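Side-chain contacts in putrescine aminotransferase (PDB 6GWI), which probably transfers amino groups from putrescine and related amines to keto acceptors, using bound pyridoxal-5'-phosphate as cofactor: residues B[63-68]-B[338-343]; B[130-133]-B[139-142]; B[182-187]-B[378-383]; B[237-242]-B[274-279]. All blocks are in the same frame, centred on the assembly; numbering follows the deposited sequence.

Contact 1: residues B[63-68]-B[338-343]; sequences YGRREL and EAEGVV
Arg65, at the N-cap position of helix 66-78, reaches across to the carboxylate of Glu340, the residue at which the chain leaves helix 324-339. The grip is end-on and bidentate: Arg65 NH1 donates to Glu340 OE1 at 3.1 Å in an almost straight bond (N-H...O 174°), and Arg65 NH2 donates to Glu340 OE2 at 3.0 Å. Both carboxylate oxygens are met on their syn side and lie near the guanidinium plane, although the two flat groups are twisted 26° against each other. Glu340 comes from the opposite direction with its chain extended beyond CG, whereas the Arg65 chain bends at chi2 and chi3, which turns the NE edge of the guanidinium to the Glu67 carboxylate, two residues on. There Glu67 takes it side-on: Arg65 NE at 3.3 Å and Arg65 NH2 at 3.1 Å both donate to Glu67 OE1, from the same face of that carboxylate. NH2 is thus shared between two acids, and the three residues form a salt-bridge network. Glu67 OE2 and Glu340 OE2 stand 4.6 Å apart, a repulsion that the arginine between the acids probably offsets. Behind Glu340, Gly341 is the C-prime residue of a Schellman motif, with Val342 N bonded to Leu337 O, and is also the N-cap of helix 342-359. Leu336 of helix 324-339 packs on both Arg65 and Glu67, and Tyr291 OH bonds to Arg65 N. The network therefore ties the start of helix 66-78, at the surface, to the corner between helices 324-339 and 342-359.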
loop_
_atom_site.group_PDB
_atom_site.type_symbol
_atom_site.label_atom_id
_atom_site.label_comp_id
_atom_site.label_asym_id
_atom_site.label_seq_id
_atom_site.Cartn_x
_atom_site.Cartn_y
_atom_site.Cartn_z
ATOM N N TYR B 63 21.677 -2.916 -8.487
ATOM C CA TYR B 63 21.781 -1.525 -8.084
ATOM C C TYR B 63 22.641 -0.758 -9.082
ATOM O O TYR B 63 23.545 -1.315 -9.712
ATOM C CB TYR B 63 22.373 -1.423 -6.676
ATOM C CG TYR B 63 21.618 -2.225 -5.627
ATOM C CD1 TYR B 63 20.527 -1.684 -4.957
ATOM C CD2 TYR B 63 22.003 -3.522 -5.304
ATOM C CE1 TYR B 63 19.838 -2.410 -4.000
ATOM C CE2 TYR B 63 21.318 -4.256 -4.348
ATOM C CZ TYR B 63 20.238 -3.694 -3.701
ATOM O OH TYR B 63 19.554 -4.416 -2.749
ATOM N N GLY B 64 22.362 0.536 -9.205
ATOM C CA GLY B 64 23.150 1.407 -10.052
ATOM C C GLY B 64 22.734 1.491 -11.503
ATOM O O GLY B 64 23.553 1.889 -12.339
ATOM N N ARG B 65 21.490 1.152 -11.838
ATOM C CA ARG B 65 21.022 1.250 -13.223
ATOM C C ARG B 65 20.694 2.707 -13.526
ATOM O O ARG B 65 19.649 3.223 -13.120
ATOM C CB ARG B 65 19.814 0.354 -13.471
ATOM C CG ARG B 65 20.104 -1.142 -13.484
ATOM C CD ARG B 65 21.171 -1.520 -14.524
ATOM N NE ARG B 65 20.848 -1.061 -15.878
ATOM C CZ ARG B 65 20.641 -1.853 -16.934
ATOM N NH1 ARG B 65 20.716 -3.174 -16.828
ATOM N NH2 ARG B 65 20.360 -1.315 -18.112
ATOM N N ARG B 66 21.591 3.368 -14.260
ATOM C CA ARG B 66 21.416 4.783 -14.563
ATOM C C ARG B 66 20.088 5.044 -15.266
ATOM O O ARG B 66 19.443 6.071 -15.023
ATOM C CB ARG B 66 22.581 5.277 -15.424
ATOM C CG ARG B 66 23.044 6.696 -15.095
ATOM C CD ARG B 66 23.208 7.555 -16.344
ATOM N NE ARG B 66 24.603 7.876 -16.642
ATOM C CZ ARG B 66 25.030 8.324 -17.821
ATOM N NH1 ARG B 66 26.316 8.592 -18.004
ATOM N NH2 ARG B 66 24.174 8.494 -18.820
ATOM N N GLU B 67 19.657 4.122 -16.134
ATOM C CA GLU B 67 18.451 4.356 -16.922
ATOM C C GLU B 67 17.220 4.488 -16.036
ATOM O O GLU B 67 16.315 5.276 -16.333
ATOM C CB GLU B 67 18.243 3.228 -17.936
ATOM C CG GLU B 67 19.327 3.109 -18.994
ATOM C CD GLU B 67 20.346 2.040 -18.671
ATOM O OE1 GLU B 67 20.560 1.762 -17.472
ATOM O OE2 GLU B 67 20.930 1.468 -19.616
ATOM N N LEU B 68 17.149 3.703 -14.956
ATOM C CA LEU B 68 16.016 3.816 -14.045
ATOM C C LEU B 68 16.052 5.139 -13.290
ATOM O O LEU B 68 15.005 5.751 -13.051
ATOM C CB LEU B 68 15.998 2.645 -13.066
ATOM C CG LEU B 68 15.791 1.246 -13.651
ATOM C CD1 LEU B 68 15.590 0.251 -12.515
ATOM C CD2 LEU B 68 14.618 1.189 -14.620
ATOM N N GLU B 338 13.461 -6.664 -21.112
ATOM C CA GLU B 338 13.157 -7.263 -22.405
ATOM C C GLU B 338 14.258 -6.986 -23.424
ATOM O O GLU B 338 14.729 -7.905 -24.101
ATOM C CB GLU B 338 11.815 -6.731 -22.914
ATOM C CG GLU B 338 11.309 -7.409 -24.176
ATOM C CD GLU B 338 9.921 -6.940 -24.573
ATOM O OE1 GLU B 338 9.587 -5.767 -24.306
ATOM O OE2 GLU B 338 9.164 -7.747 -25.153
ATOM N N ALA B 339 14.671 -5.721 -23.553
ATOM C CA ALA B 339 15.633 -5.363 -24.590
ATOM C C ALA B 339 16.979 -6.037 -24.366
ATOM O O ALA B 339 17.680 -6.357 -25.331
ATOM C CB ALA B 339 15.814 -3.847 -24.648
ATOM N N GLU B 340 17.361 -6.248 -23.111
ATOM C CA GLU B 340 18.629 -6.883 -22.785
ATOM C C GLU B 340 18.499 -8.390 -22.588
ATOM O O GLU B 340 19.472 -9.034 -22.186
ATOM C CB GLU B 340 19.225 -6.234 -21.534
ATOM C CG GLU B 340 19.419 -4.731 -21.672
ATOM C CD GLU B 340 20.129 -4.120 -20.484
ATOM O OE1 GLU B 340 20.204 -4.783 -19.430
ATOM O OE2 GLU B 340 20.611 -2.973 -20.605
ATOM N N GLY B 341 17.324 -8.959 -22.854
ATOM C CA GLY B 341 17.149 -10.403 -22.807
ATOM C C GLY B 341 17.352 -11.017 -21.442
ATOM O O GLY B 341 17.760 -12.180 -21.346
ATOM N N VAL B 342 17.043 -10.275 -20.376
ATOM C CA VAL B 342 17.368 -10.725 -19.026
ATOM C C VAL B 342 16.585 -11.985 -18.668
ATOM O O VAL B 342 17.126 -12.905 -18.042
ATOM C CB VAL B 342 17.120 -9.585 -18.017
ATOM C CG1 VAL B 342 17.302 -10.067 -16.582
ATOM C CG2 VAL B 342 18.053 -8.405 -18.304
ATOM N N VAL B 343 15.303 -12.048 -19.035
ATOM C CA VAL B 343 14.498 -13.229 -18.723
ATOM C C VAL B 343 15.048 -14.457 -19.446
ATOM O O VAL B 343 15.235 -15.520 -18.847
ATOM C CB VAL B 343 13.017 -12.989 -19.068
ATOM C CG1 VAL B 343 12.184 -14.234 -18.747
ATOM C CG2 VAL B 343 12.481 -11.771 -18.324
#

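Contact 2: residues B[130-133]-B[139-142]; sequences RYWA and DKQW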
loop_
_atom_site.group_PDB
_atom_site.type_symbol
_atom_site.label_atom_id
_atom_site.label_comp_id
_atom_site.label_asym_id
_atom_site.label_seq_id
_atom_site.Cartn_x
_atom_site.Cartn_y
_atom_site.Cartn_z
ATOM N N ARG B 130 -16.730 -9.201 -5.573
ATOM C CA ARG B 130 -17.598 -8.379 -6.405
ATOM C C ARG B 130 -17.998 -9.126 -7.670
ATOM O O ARG B 130 -19.159 -9.071 -8.092
ATOM C CB ARG B 130 -16.884 -7.071 -6.741
ATOM C CG ARG B 130 -17.635 -6.138 -7.677
ATOM C CD ARG B 130 -18.951 -5.616 -7.093
ATOM N NE ARG B 130 -19.525 -4.581 -7.957
ATOM C CZ ARG B 130 -20.796 -4.187 -7.937
ATOM N NH1 ARG B 130 -21.661 -4.733 -7.091
ATOM N NH2 ARG B 130 -21.205 -3.241 -8.772
ATOM N N TYR B 131 -17.051 -9.846 -8.275
ATOM C CA TYR B 131 -17.326 -10.603 -9.490
ATOM C C TYR B 131 -18.503 -11.548 -9.297
ATOM O O TYR B 131 -19.487 -11.502 -10.043
ATOM C CB TYR B 131 -16.077 -11.383 -9.906
ATOM C CG TYR B 131 -16.318 -12.365 -11.024
ATOM C CD1 TYR B 131 -16.360 -11.946 -12.347
ATOM C CD2 TYR B 131 -16.507 -13.712 -10.755
ATOM C CE1 TYR B 131 -16.583 -12.844 -13.368
ATOM C CE2 TYR B 131 -16.729 -14.611 -11.762
ATOM C CZ TYR B 131 -16.767 -14.175 -13.067
ATOM O OH TYR B 131 -16.989 -15.081 -14.072
ATOM N N TRP B 132 -18.416 -12.422 -8.293
ATOM C CA TRP B 132 -19.459 -13.424 -8.110
ATOM C C TRP B 132 -20.781 -12.787 -7.709
ATOM O O TRP B 132 -21.845 -13.291 -8.085
ATOM C CB TRP B 132 -19.005 -14.460 -7.081
ATOM C CG TRP B 132 -17.948 -15.364 -7.634
ATOM C CD1 TRP B 132 -16.645 -15.442 -7.238
ATOM C CD2 TRP B 132 -18.100 -16.302 -8.706
ATOM N NE1 TRP B 132 -15.978 -16.374 -7.993
ATOM C CE2 TRP B 132 -16.848 -16.918 -8.900
ATOM C CE3 TRP B 132 -19.173 -16.685 -9.519
ATOM C CZ2 TRP B 132 -16.640 -17.898 -9.871
ATOM C CZ3 TRP B 132 -18.965 -17.661 -10.483
ATOM C CH2 TRP B 132 -17.707 -18.251 -10.653
ATOM N N ALA B 133 -20.743 -11.671 -6.975
ATOM C CA ALA B 133 -21.973 -10.942 -6.684
ATOM C C ALA B 133 -22.639 -10.462 -7.969
ATOM O O ALA B 133 -23.858 -10.588 -8.130
ATOM C CB ALA B 133 -21.676 -9.766 -5.753
ATOM N N ASP B 139 -23.309 -16.037 -2.656
ATOM C CA ASP B 139 -22.794 -16.971 -1.666
ATOM C C ASP B 139 -21.442 -17.560 -2.052
ATOM O O ASP B 139 -20.810 -18.213 -1.214
ATOM C CB ASP B 139 -23.791 -18.117 -1.449
ATOM C CG ASP B 139 -25.119 -17.647 -0.878
ATOM O OD1 ASP B 139 -25.123 -16.728 -0.032
ATOM O OD2 ASP B 139 -26.164 -18.205 -1.273
ATOM N N LYS B 140 -20.979 -17.334 -3.281
ATOM C CA LYS B 140 -19.646 -17.754 -3.718
ATOM C C LYS B 140 -18.633 -16.747 -3.194
ATOM O O LYS B 140 -18.290 -15.770 -3.863
ATOM C CB LYS B 140 -19.579 -17.872 -5.237
ATOM C CG LYS B 140 -19.974 -19.248 -5.759
ATOM C CD LYS B 140 -19.959 -19.321 -7.281
ATOM C CE LYS B 140 -18.649 -19.868 -7.834
ATOM N NZ LYS B 140 -18.359 -21.250 -7.370
ATOM N N GLN B 141 -18.159 -16.980 -1.966
ATOM C CA GLN B 141 -17.343 -15.996 -1.271
ATOM C C GLN B 141 -16.006 -16.540 -0.784
ATOM O O GLN B 141 -15.050 -15.778 -0.608
ATOM C CB GLN B 141 -18.088 -15.463 -0.043
ATOM C CG GLN B 141 -19.456 -14.906 -0.296
ATOM C CD GLN B 141 -20.157 -14.546 0.998
ATOM O OE1 GLN B 141 -20.320 -13.371 1.321
ATOM N NE2 GLN B 141 -20.563 -15.560 1.756
ATOM N N TRP B 142 -15.930 -17.847 -0.546
ATOM C CA TRP B 142 -14.766 -18.411 0.125
ATOM C C TRP B 142 -13.539 -18.395 -0.777
ATOM O O TRP B 142 -13.615 -18.701 -1.970
ATOM C CB TRP B 142 -15.053 -19.843 0.580
ATOM C CG TRP B 142 -15.824 -19.919 1.863
ATOM C CD1 TRP B 142 -17.179 -19.858 2.008
ATOM C CD2 TRP B 142 -15.287 -20.073 3.185
ATOM N NE1 TRP B 142 -17.521 -19.965 3.334
ATOM C CE2 TRP B 142 -16.377 -20.099 4.078
ATOM C CE3 TRP B 142 -13.993 -20.196 3.700
ATOM C CZ2 TRP B 142 -16.212 -20.238 5.453
ATOM C CZ3 TRP B 142 -13.833 -20.336 5.068
ATOM C CH2 TRP B 142 -14.935 -20.355 5.927
#
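A cation-pi and CH-pi pair closes the short connection from helix 117-134 to strand 142-146: Lys140, the centre of an inverse gamma turn, lays its chain over one face of the Trp132 indole. The nearest approach is Lys140 CE to Trp132 CH2, 3.4 Å. CE stands 3.3 Å from the centroid of the six-membered ring, only 7° off its normal, while Lys140 CD rests 3.5 Å from Trp132 CE3. Bends at chi3 (95°) and chi4 put NZ 4.6 Å from the same centroid, still over the face but lifted from it, toward Val217 O and Asp250 O, to which it is hydrogen-bonded. The buried ammonium is thus held by backbone carbonyls as well as by the ring. Tyr131 CE2 lies over the opposite indole face. Replacing Trp132 by an alanine would probably open a gap between Tyr131 and the Lys140 chain and deprive Ala218 O of its indole donor. Around the pair, the indole packs on Leu252 of strand 252-255, and the hydrogen bond from Trp132 NE1 to Ala218 O ties helix 117-134 to strand 217-222 of the central parallel sheet.

Contact 3: residues B[182-187]-B[378-383]; sequences QPYWFG and ALELVA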
loop_
_atom_site.group_PDB
_atom_site.type_symbol
_atom_site.label_atom_id
_atom_site.label_comp_id
_atom_site.label_asym_id
_atom_site.label_seq_id
_atom_site.Cartn_x
_atom_site.Cartn_y
_atom_site.Cartn_z
ATOM N N GLN B 182 0.437 -27.365 2.060
ATOM C CA GLN B 182 1.384 -26.820 1.097
ATOM C C GLN B 182 2.166 -27.937 0.414
ATOM O O GLN B 182 2.481 -28.954 1.039
ATOM C CB GLN B 182 2.365 -25.866 1.786
ATOM C CG GLN B 182 3.124 -26.502 2.943
ATOM C CD GLN B 182 4.281 -25.652 3.437
ATOM O OE1 GLN B 182 4.724 -24.723 2.758
ATOM N NE2 GLN B 182 4.791 -25.983 4.616
ATOM N N PRO B 183 2.526 -27.778 -0.867
ATOM C CA PRO B 183 3.286 -28.838 -1.564
ATOM C C PRO B 183 4.778 -28.816 -1.236
ATOM O O PRO B 183 5.640 -28.705 -2.113
ATOM C CB PRO B 183 2.994 -28.527 -3.039
ATOM C CG PRO B 183 2.822 -27.040 -3.078
ATOM C CD PRO B 183 2.154 -26.671 -1.772
ATOM N N TYR B 184 5.094 -28.957 0.054
ATOM C CA TYR B 184 6.470 -28.909 0.556
ATOM C C TYR B 184 6.954 -30.332 0.811
ATOM O O TYR B 184 6.798 -30.870 1.907
ATOM C CB TYR B 184 6.529 -28.069 1.828
ATOM C CG TYR B 184 7.906 -27.885 2.428
ATOM C CD1 TYR B 184 9.058 -28.077 1.673
ATOM C CD2 TYR B 184 8.051 -27.500 3.756
ATOM C CE1 TYR B 184 10.312 -27.897 2.228
ATOM C CE2 TYR B 184 9.296 -27.319 4.317
ATOM C CZ TYR B 184 10.421 -27.517 3.552
ATOM O OH TYR B 184 11.658 -27.328 4.124
ATOM N N TRP B 185 7.594 -30.931 -0.196
ATOM C CA TRP B 185 7.937 -32.347 -0.099
ATOM C C TRP B 185 8.957 -32.608 1.005
ATOM O O TRP B 185 8.785 -33.529 1.814
ATOM C CB TRP B 185 8.473 -32.866 -1.436
ATOM C CG TRP B 185 8.816 -34.330 -1.378
ATOM C CD1 TRP B 185 7.944 -35.377 -1.463
ATOM C CD2 TRP B 185 10.117 -34.906 -1.197
ATOM N NE1 TRP B 185 8.621 -36.567 -1.356
ATOM C CE2 TRP B 185 9.956 -36.307 -1.190
ATOM C CE3 TRP B 185 11.401 -34.375 -1.043
ATOM C CZ2 TRP B 185 11.030 -37.182 -1.039
ATOM C CZ3 TRP B 185 12.468 -35.247 -0.893
ATOM C CH2 TRP B 185 12.274 -36.634 -0.891
ATOM N N PHE B 186 10.042 -31.830 1.050
ATOM C CA PHE B 186 11.101 -32.150 1.998
ATOM C C PHE B 186 10.587 -32.088 3.430
ATOM O O PHE B 186 10.891 -32.963 4.249
ATOM C CB PHE B 186 12.297 -31.213 1.833
ATOM C CG PHE B 186 13.490 -31.623 2.659
ATOM C CD1 PHE B 186 13.598 -31.244 3.988
ATOM C CD2 PHE B 186 14.492 -32.408 2.110
ATOM C CE1 PHE B 186 14.686 -31.632 4.749
ATOM C CE2 PHE B 186 15.583 -32.797 2.866
ATOM C CZ PHE B 186 15.680 -32.409 4.187
ATOM N N GLY B 187 9.802 -31.058 3.753
ATOM C CA GLY B 187 9.345 -30.889 5.117
ATOM C C GLY B 187 8.174 -31.766 5.496
ATOM O O GLY B 187 8.050 -32.156 6.661
ATOM N N ALA B 378 17.390 -22.785 -2.604
ATOM C CA ALA B 378 17.234 -23.080 -1.188
ATOM C C ALA B 378 18.112 -24.260 -0.798
ATOM O O ALA B 378 18.401 -25.139 -1.615
ATOM C CB ALA B 378 15.772 -23.381 -0.838
ATOM N N LEU B 379 18.534 -24.260 0.466
ATOM C CA LEU B 379 19.214 -25.387 1.086
ATOM C C LEU B 379 18.440 -25.829 2.322
ATOM O O LEU B 379 17.877 -24.997 3.043
ATOM C CB LEU B 379 20.643 -25.040 1.512
ATOM C CG LEU B 379 21.601 -24.429 0.494
ATOM C CD1 LEU B 379 22.868 -23.972 1.202
ATOM C CD2 LEU B 379 21.930 -25.417 -0.618
ATOM N N GLU B 380 18.418 -27.136 2.565
ATOM C CA GLU B 380 17.797 -27.712 3.754
ATOM C C GLU B 380 18.919 -28.184 4.672
ATOM O O GLU B 380 19.665 -29.107 4.325
ATOM C CB GLU B 380 16.863 -28.864 3.389
ATOM C CG GLU B 380 15.697 -28.486 2.482
ATOM C CD GLU B 380 14.665 -27.610 3.170
ATOM O OE1 GLU B 380 14.882 -27.218 4.334
ATOM O OE2 GLU B 380 13.626 -27.317 2.544
ATOM N N LEU B 381 19.042 -27.553 5.836
ATOM C CA LEU B 381 20.049 -27.950 6.810
ATOM C C LEU B 381 19.514 -29.100 7.656
ATOM O O LEU B 381 18.380 -29.049 8.143
ATOM C CB LEU B 381 20.432 -26.763 7.693
ATOM C CG LEU B 381 20.897 -25.497 6.964
ATOM C CD1 LEU B 381 21.388 -24.458 7.966
ATOM C CD2 LEU B 381 21.976 -25.798 5.933
ATOM N N VAL B 382 20.328 -30.145 7.816
ATOM C CA VAL B 382 19.961 -31.312 8.607
ATOM C C VAL B 382 21.127 -31.695 9.507
ATOM O O VAL B 382 22.292 -31.434 9.192
ATOM C CB VAL B 382 19.558 -32.519 7.726
ATOM C CG1 VAL B 382 18.392 -32.160 6.817
ATOM C CG2 VAL B 382 20.755 -33.019 6.920
ATOM N N ALA B 383 20.802 -32.324 10.637
ATOM C CA ALA B 383 21.812 -32.877 11.528
ATOM C C ALA B 383 22.236 -34.284 11.124
ATOM O O ALA B 383 23.381 -34.675 11.377
ATOM C CB ALA B 383 21.287 -32.893 12.968
#
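Phe186 lays the face of its ring over the aliphatic part of Glu380, whose CG sits 3.8 Å from the ring centroid in a CH-pi contact. The two side chains slide past each other in opposite directions, and the Glu380 carboxylate is almost parallel to the phenyl ring, 5° between planes. Glu380 CB lies 3.8 Å from Phe186 CE1. At the rim of the same ring Val382 CG1 meets Phe186 CZ at 3.8 Å, coming in near the ring plane, so that Glu380 and Val382, both pointing toward segment 182-187, embrace the phenyl group from its face and its edge. Tyr184 and Glu380 approach each other from opposite directions, and at the edge of the tyrosine ring the OH donates a short hydrogen bond, 2.5 Å to Glu380 OE2, reaching that oxygen from 35° above the carboxylate plane. The contact bridges two parts of the fold type I architecture of PLP-dependent aminotransferases: Tyr184, in the turn after strand 177-180, and Phe186, in the short helix 185-188 that Tyr184 N-caps, belong to the large-domain side, while Glu380 lies on strand 376-381 of the C-terminal antiparallel sheet. The bend at chi2 of Glu380 (-69°) carries the carboxylate on past the rim of the phenyl ring, to where the Tyr184 hydroxyl can reach it. Charge on this buried acid is likely to be balanced by two arginines, Arg371 on OE2 and Arg390 on OE1, with Thr418 also bonded to OE1. Tyr184 turns one ring face to Gly187 N, 3.4 Å above the ring plane.

Contact 4: residues B[237-242]-B[274-279]; sequences SYWPAV and YGLEPD
Residues 238-242 of a helix face an irregular loop, residues 274-279, with the CA atoms of Trp239 and Tyr274 6.6 Å apart. Both belong to the PLP-binding large domain of the fold type I aminotransferases: the loop leads from helix 270-273 into strand 280-283, shortly before the cofactor-pocket residue Lys285, and the Trp239 side chain is about 11 Å from bound PLP. Gly275 has positive phi, which favours glycine, and turns the chain between Tyr274 and Leu276, both of which point at the helix. Trp239 meets them with different parts of its indole. Its five-membered ring lies oblique to the Tyr274 ring, planes at 45°, with Trp239 CD1 set over the tyrosine face and only 3.3 Å from Tyr274 CD1. The six-membered ring receives Leu276 CD1 over one face, 3.8 Å from its centroid in a CH-pi contact; Tyr238 CE2 lies over the opposite face. Leu276 holds CG anti to its carbonyl carbon (chi1 -48°), which sets both methyls against the indole. Trp239 NE1, still beside the Tyr274 ring, donates to Pro224 O. With an alanine in place of Trp239, Tyr274 and Leu276 would probably lose the surface they pack on and Pro224 O its indole donor. Strand 217-222 adds Phe220 and Ala222 to the surroundings of the indole, and Leu276 makes a second methyl contact, CD2 to Trp239 CE3 at 3.6 Å.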
loop_
_atom_site.group_PDB
_atom_site.type_symbol
_atom_site.label_atom_id
_atom_site.label_comp_id
_atom_site.label_asym_id
_atom_site.label_seq_id
_atom_site.Cartn_x
_atom_site.Cartn_y
_atom_site.Cartn_z
ATOM N N SER B 237 4.396 -32.923 -10.418
ATOM C CA SER B 237 3.036 -33.436 -10.522
ATOM C C SER B 237 1.992 -32.484 -9.953
ATOM O O SER B 237 0.800 -32.662 -10.225
ATOM C CB SER B 237 2.934 -34.781 -9.798
ATOM O OG SER B 237 3.165 -34.619 -8.408
ATOM N N TYR B 238 2.404 -31.482 -9.176
ATOM C CA TYR B 238 1.444 -30.708 -8.398
ATOM C C TYR B 238 0.550 -29.860 -9.295
ATOM O O TYR B 238 -0.679 -29.992 -9.268
ATOM C CB TYR B 238 2.182 -29.834 -7.381
ATOM C CG TYR B 238 1.270 -28.935 -6.575
ATOM C CD1 TYR B 238 0.438 -29.457 -5.593
ATOM C CD2 TYR B 238 1.250 -27.562 -6.792
ATOM C CE1 TYR B 238 -0.396 -28.636 -4.853
ATOM C CE2 TYR B 238 0.423 -26.732 -6.055
ATOM C CZ TYR B 238 -0.398 -27.272 -5.089
ATOM O OH TYR B 238 -1.218 -26.443 -4.359
ATOM N N TRP B 239 1.141 -28.976 -10.088
ATOM C CA TRP B 239 0.332 -28.009 -10.817
ATOM C C TRP B 239 -0.501 -28.661 -11.916
ATOM O O TRP B 239 -1.638 -28.230 -12.148
ATOM C CB TRP B 239 1.213 -26.895 -11.387
ATOM C CG TRP B 239 1.485 -25.815 -10.370
ATOM C CD1 TRP B 239 2.695 -25.463 -9.843
ATOM C CD2 TRP B 239 0.512 -24.972 -9.737
ATOM N NE1 TRP B 239 2.537 -24.444 -8.933
ATOM C CE2 TRP B 239 1.207 -24.125 -8.850
ATOM C CE3 TRP B 239 -0.876 -24.847 -9.840
ATOM C CZ2 TRP B 239 0.560 -23.167 -8.071
ATOM C CZ3 TRP B 239 -1.517 -23.894 -9.068
ATOM C CH2 TRP B 239 -0.799 -23.068 -8.193
ATOM N N PRO B 240 0.006 -29.683 -12.620
ATOM C CA PRO B 240 -0.874 -30.399 -13.560
ATOM C C PRO B 240 -2.087 -30.999 -12.878
ATOM O O PRO B 240 -3.192 -30.968 -13.432
ATOM C CB PRO B 240 0.042 -31.486 -14.143
ATOM C CG PRO B 240 1.413 -30.927 -14.012
ATOM C CD PRO B 240 1.395 -30.174 -12.699
ATOM N N ALA B 241 -1.905 -31.556 -11.678
ATOM C CA ALA B 241 -3.035 -32.099 -10.935
ATOM C C ALA B 241 -3.956 -30.988 -10.436
ATOM O O ALA B 241 -5.180 -31.162 -10.409
ATOM C CB ALA B 241 -2.531 -32.959 -9.775
ATOM N N VAL B 242 -3.399 -29.837 -10.042
ATOM C CA VAL B 242 -4.250 -28.718 -9.640
ATOM C C VAL B 242 -5.127 -28.277 -10.807
ATOM O O VAL B 242 -6.320 -27.996 -10.640
ATOM C CB VAL B 242 -3.405 -27.544 -9.106
ATOM C CG1 VAL B 242 -4.281 -26.306 -8.912
ATOM C CG2 VAL B 242 -2.713 -27.919 -7.797
ATOM N N TYR B 274 4.485 -23.050 -15.361
ATOM C CA TYR B 274 3.649 -24.205 -15.069
ATOM C C TYR B 274 2.414 -24.274 -15.959
ATOM O O TYR B 274 1.529 -25.096 -15.708
ATOM C CB TYR B 274 3.224 -24.185 -13.601
ATOM C CG TYR B 274 4.360 -24.353 -12.621
ATOM C CD1 TYR B 274 4.901 -25.605 -12.358
ATOM C CD2 TYR B 274 4.893 -23.255 -11.955
ATOM C CE1 TYR B 274 5.938 -25.760 -11.453
ATOM C CE2 TYR B 274 5.928 -23.399 -11.053
ATOM C CZ TYR B 274 6.448 -24.650 -10.806
ATOM O OH TYR B 274 7.482 -24.782 -9.906
ATOM N N GLY B 275 2.324 -23.417 -16.972
ATOM C CA GLY B 275 1.215 -23.468 -17.912
ATOM C C GLY B 275 -0.146 -23.185 -17.316
ATOM O O GLY B 275 -1.134 -23.821 -17.702
ATOM N N LEU B 276 -0.225 -22.245 -16.380
ATOM C CA LEU B 276 -1.495 -21.859 -15.788
ATOM C C LEU B 276 -2.111 -20.681 -16.538
ATOM O O LEU B 276 -1.419 -19.892 -17.186
ATOM C CB LEU B 276 -1.318 -21.476 -14.320
ATOM C CG LEU B 276 -0.513 -22.402 -13.411
ATOM C CD1 LEU B 276 -0.384 -21.763 -12.034
ATOM C CD2 LEU B 276 -1.157 -23.774 -13.297
ATOM N N GLU B 277 -3.435 -20.561 -16.426
ATOM C CA GLU B 277 -4.175 -19.415 -16.947
ATOM C C GLU B 277 -4.962 -18.815 -15.786
ATOM O O GLU B 277 -6.147 -19.134 -15.593
ATOM C CB GLU B 277 -5.110 -19.766 -18.100
ATOM C CG GLU B 277 -5.613 -18.511 -18.819
ATOM C CD GLU B 277 -6.937 -18.714 -19.517
ATOM O OE1 GLU B 277 -7.297 -19.880 -19.764
ATOM O OE2 GLU B 277 -7.618 -17.709 -19.814
ATOM N N PRO B 278 -4.330 -17.983 -14.969
ATOM C CA PRO B 278 -5.047 -17.378 -13.847
ATOM C C PRO B 278 -6.052 -16.345 -14.330
ATOM O O PRO B 278 -5.966 -15.802 -15.436
ATOM C CB PRO B 278 -3.934 -16.736 -13.013
ATOM C CG PRO B 278 -2.828 -16.500 -13.977
ATOM C CD PRO B 278 -2.897 -17.630 -14.963
ATOM N N ASP B 279 -7.055 -16.118 -13.495
ATOM C CA ASP B 279 -8.015 -15.055 -13.737
ATOM C C ASP B 279 -7.509 -13.724 -13.211
ATOM O O ASP B 279 -7.868 -12.671 -13.749
ATOM C CB ASP B 279 -9.356 -15.423 -13.102
ATOM C CG ASP B 279 -9.961 -16.669 -13.722
ATOM O OD1 ASP B 279 -10.447 -16.583 -14.868
ATOM O OD2 ASP B 279 -9.910 -17.742 -13.079
#

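How the contacts relate
Contact 1 opens first along the chain and encloses contact 2, then contact 4; contact 3 crosses it, opening at 182-187 inside its loop and closing at 378-383 beyond it. Contact 4 is nested within contact 3, and these two touch directly: Pro183 CB packs on Tyr238 CD1 at 3.7 Å. Contacts 2 and 4 both pack beside strand 217-222 of the parallel sheet, their nearest atoms about 7 Å apart. Contact 1 lies at the surface, its centre 30 Å or more from the others. Contacts 2 and 4 thus fasten helices and their neighbouring loops beside the large-domain sheet, while contact 3 joins that domain to the C-terminal antiparallel sheet.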